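Local coordinates for ATP phosphoribosyltransferase regulatory subunit (Thermotoga maritima, PDB 1USY), which is probably required for the first step of histidine biosynthesis and may allow histidine to feedback-regulate ATP phosphoribosyltransferase activity, at residues E190-T194 with M195-L199. Residues are numbered along the deposited sequence; the frame is centred on the assembly and turned at random.
Sequences EHLKT and MDLPL
Met195 folds back on His191 and Leu192 in a local, within-turn contact, where a 3-10 segment and a few residues of helical phi/psi give way to extended chain in the connection between helices 174-185 and 199-215. The evidence for the change is in the backbone: Thr194 still has helical phi/psi, whereas Met195 turns to an extended conformation. Two weak hydrogen bonds, both from Met195 N, run back to the preceding residues: one to His191 O at 3.4 Å, bent to 122° at the hydrogen, and one to Leu192 O at 3.5 Å, straighter at 146°. The Met195 side chain leaves with CG anti to its carbonyl carbon (chi1 -61°), which lays CG beside His191 O; a bend at the last torsion then brings the terminal methyl CE to Leu192 CD2 at 3.8 Å and equally near Leu192 CA. Leu197 reaches the same leucine methyl more loosely, its CD1 lying 4.4 Å from Leu192 CD2. Leu205 of helix 199-215 touches both leucines, and Ile223 of strand 220-223 touches Leu192 and Met195. Arg202 NH1 hydrogen-bonds to Leu192 O and Met195 O, tying the turn to that helix. Shortening Met195 to an alanine would remove the thioether and its methyl and would probably leave a gap beside Leu192 and Ile223. The chemistry is thus consistent with a turn whose weak backbone bonds are supplemented by buried apolar contacts and by the shared Arg202.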
loop_
_atom_site.group_PDB
_atom_site.type_symbol
_atom_site.label_atom_id
_atom_site.label_comp_id
_atom_site.label_asym_id
_atom_site.label_seq_id
_atom_site.Cartn_x
_atom_site.Cartn_y
_atom_site.Cartn_z
ATOM N N GLU B 190 -16.589 -14.787 -49.625
ATOM C CA GLU B 190 -17.259 -14.794 -50.904
ATOM C C GLU B 190 -18.610 -14.112 -50.751
ATOM O O GLU B 190 -19.079 -13.466 -51.684
ATOM C CB GLU B 190 -17.347 -16.232 -51.437
ATOM C CG GLU B 190 -15.968 -16.852 -51.800
ATOM C CD GLU B 190 -15.087 -17.275 -50.597
ATOM O OE1 GLU B 190 -13.919 -17.716 -50.810
ATOM O OE2 GLU B 190 -15.533 -17.170 -49.426
ATOM N N HIS B 191 -19.182 -14.188 -49.545
ATOM C CA HIS B 191 -20.517 -13.627 -49.275
ATOM C C HIS B 191 -20.481 -12.123 -49.135
ATOM O O HIS B 191 -21.532 -11.494 -49.040
ATOM C CB HIS B 191 -21.143 -14.193 -47.994
ATOM C CG HIS B 191 -21.476 -15.654 -48.052
ATOM N ND1 HIS B 191 -20.618 -16.631 -47.579
ATOM C CD2 HIS B 191 -22.590 -16.301 -48.484
ATOM C CE1 HIS B 191 -21.186 -17.817 -47.738
ATOM N NE2 HIS B 191 -22.382 -17.644 -48.278
ATOM N N LEU B 192 -19.281 -11.543 -49.088
ATOM C CA LEU B 192 -19.152 -10.089 -48.870
ATOM C C LEU B 192 -19.908 -9.211 -49.890
ATOM O O LEU B 192 -20.260 -8.085 -49.578
ATOM C CB LEU B 192 -17.693 -9.650 -48.803
ATOM C CG LEU B 192 -16.896 -9.923 -47.539
ATOM C CD1 LEU B 192 -15.407 -9.894 -47.890
ATOM C CD2 LEU B 192 -17.223 -8.889 -46.450
ATOM N N LYS B 193 -20.153 -9.725 -51.091
ATOM C CA LYS B 193 -20.946 -8.999 -52.099
ATOM C C LYS B 193 -22.478 -9.074 -51.846
ATOM O O LYS B 193 -23.211 -8.129 -52.133
ATOM C CB LYS B 193 -20.618 -9.506 -53.495
ATOM C CG LYS B 193 -19.281 -9.069 -54.003
ATOM C CD LYS B 193 -19.299 -9.012 -55.532
ATOM C CE LYS B 193 -19.166 -7.568 -56.066
ATOM N NZ LYS B 193 -18.335 -7.475 -57.316
ATOM N N THR B 194 -22.944 -10.207 -51.334
ATOM C CA THR B 194 -24.303 -10.365 -50.813
ATOM C C THR B 194 -24.638 -9.324 -49.719
ATOM O O THR B 194 -25.806 -8.975 -49.517
ATOM C CB THR B 194 -24.453 -11.804 -50.191
ATOM O OG1 THR B 194 -23.912 -12.784 -51.088
ATOM C CG2 THR B 194 -25.934 -12.225 -50.011
ATOM N N MET B 195 -23.618 -8.852 -49.002
ATOM C CA MET B 195 -23.842 -8.078 -47.779
ATOM C C MET B 195 -24.113 -6.602 -48.079
ATOM O O MET B 195 -23.457 -6.007 -48.932
ATOM C CB MET B 195 -22.667 -8.231 -46.818
ATOM C CG MET B 195 -22.406 -9.668 -46.341
ATOM S SD MET B 195 -21.406 -9.792 -44.851
ATOM C CE MET B 195 -20.209 -10.977 -45.345
ATOM N N ASP B 196 -25.117 -6.050 -47.391
ATOM C CA ASP B 196 -25.444 -4.631 -47.394
ATOM C C ASP B 196 -24.474 -3.963 -46.438
ATOM O O ASP B 196 -24.605 -4.118 -45.213
ATOM C CB ASP B 196 -26.892 -4.436 -46.920
ATOM C CG ASP B 196 -27.227 -2.977 -46.531
ATOM O OD1 ASP B 196 -28.150 -2.789 -45.697
ATOM O OD2 ASP B 196 -26.651 -1.960 -47.006
ATOM N N LEU B 197 -23.498 -3.237 -46.994
ATOM C CA LEU B 197 -22.390 -2.693 -46.212
ATOM C C LEU B 197 -21.860 -1.390 -46.784
ATOM O O LEU B 197 -21.706 -1.273 -47.994
ATOM C CB LEU B 197 -21.240 -3.702 -46.169
ATOM C CG LEU B 197 -21.296 -4.884 -45.195
ATOM C CD1 LEU B 197 -20.015 -5.677 -45.333
ATOM C CD2 LEU B 197 -21.497 -4.461 -43.746
ATOM N N PRO B 198 -21.589 -0.399 -45.927
ATOM C CA PRO B 198 -20.943 0.842 -46.367
ATOM C C PRO B 198 -19.703 0.557 -47.223
ATOM O O PRO B 198 -18.882 -0.292 -46.862
ATOM C CB PRO B 198 -20.568 1.533 -45.060
ATOM C CG PRO B 198 -21.455 0.968 -44.052
ATOM C CD PRO B 198 -21.904 -0.386 -44.490
ATOM N N LEU B 199 -19.602 1.264 -48.344
ATOM C CA LEU B 199 -18.651 0.958 -49.409
ATOM C C LEU B 199 -17.234 0.747 -48.904
ATOM O O LEU B 199 -16.650 -0.315 -49.115
ATOM C CB LEU B 199 -18.690 2.051 -50.483
ATOM C CG LEU B 199 -17.629 2.050 -51.584
ATOM C CD1 LEU B 199 -17.975 1.002 -52.641
ATOM C CD2 LEU B 199 -17.463 3.459 -52.222
#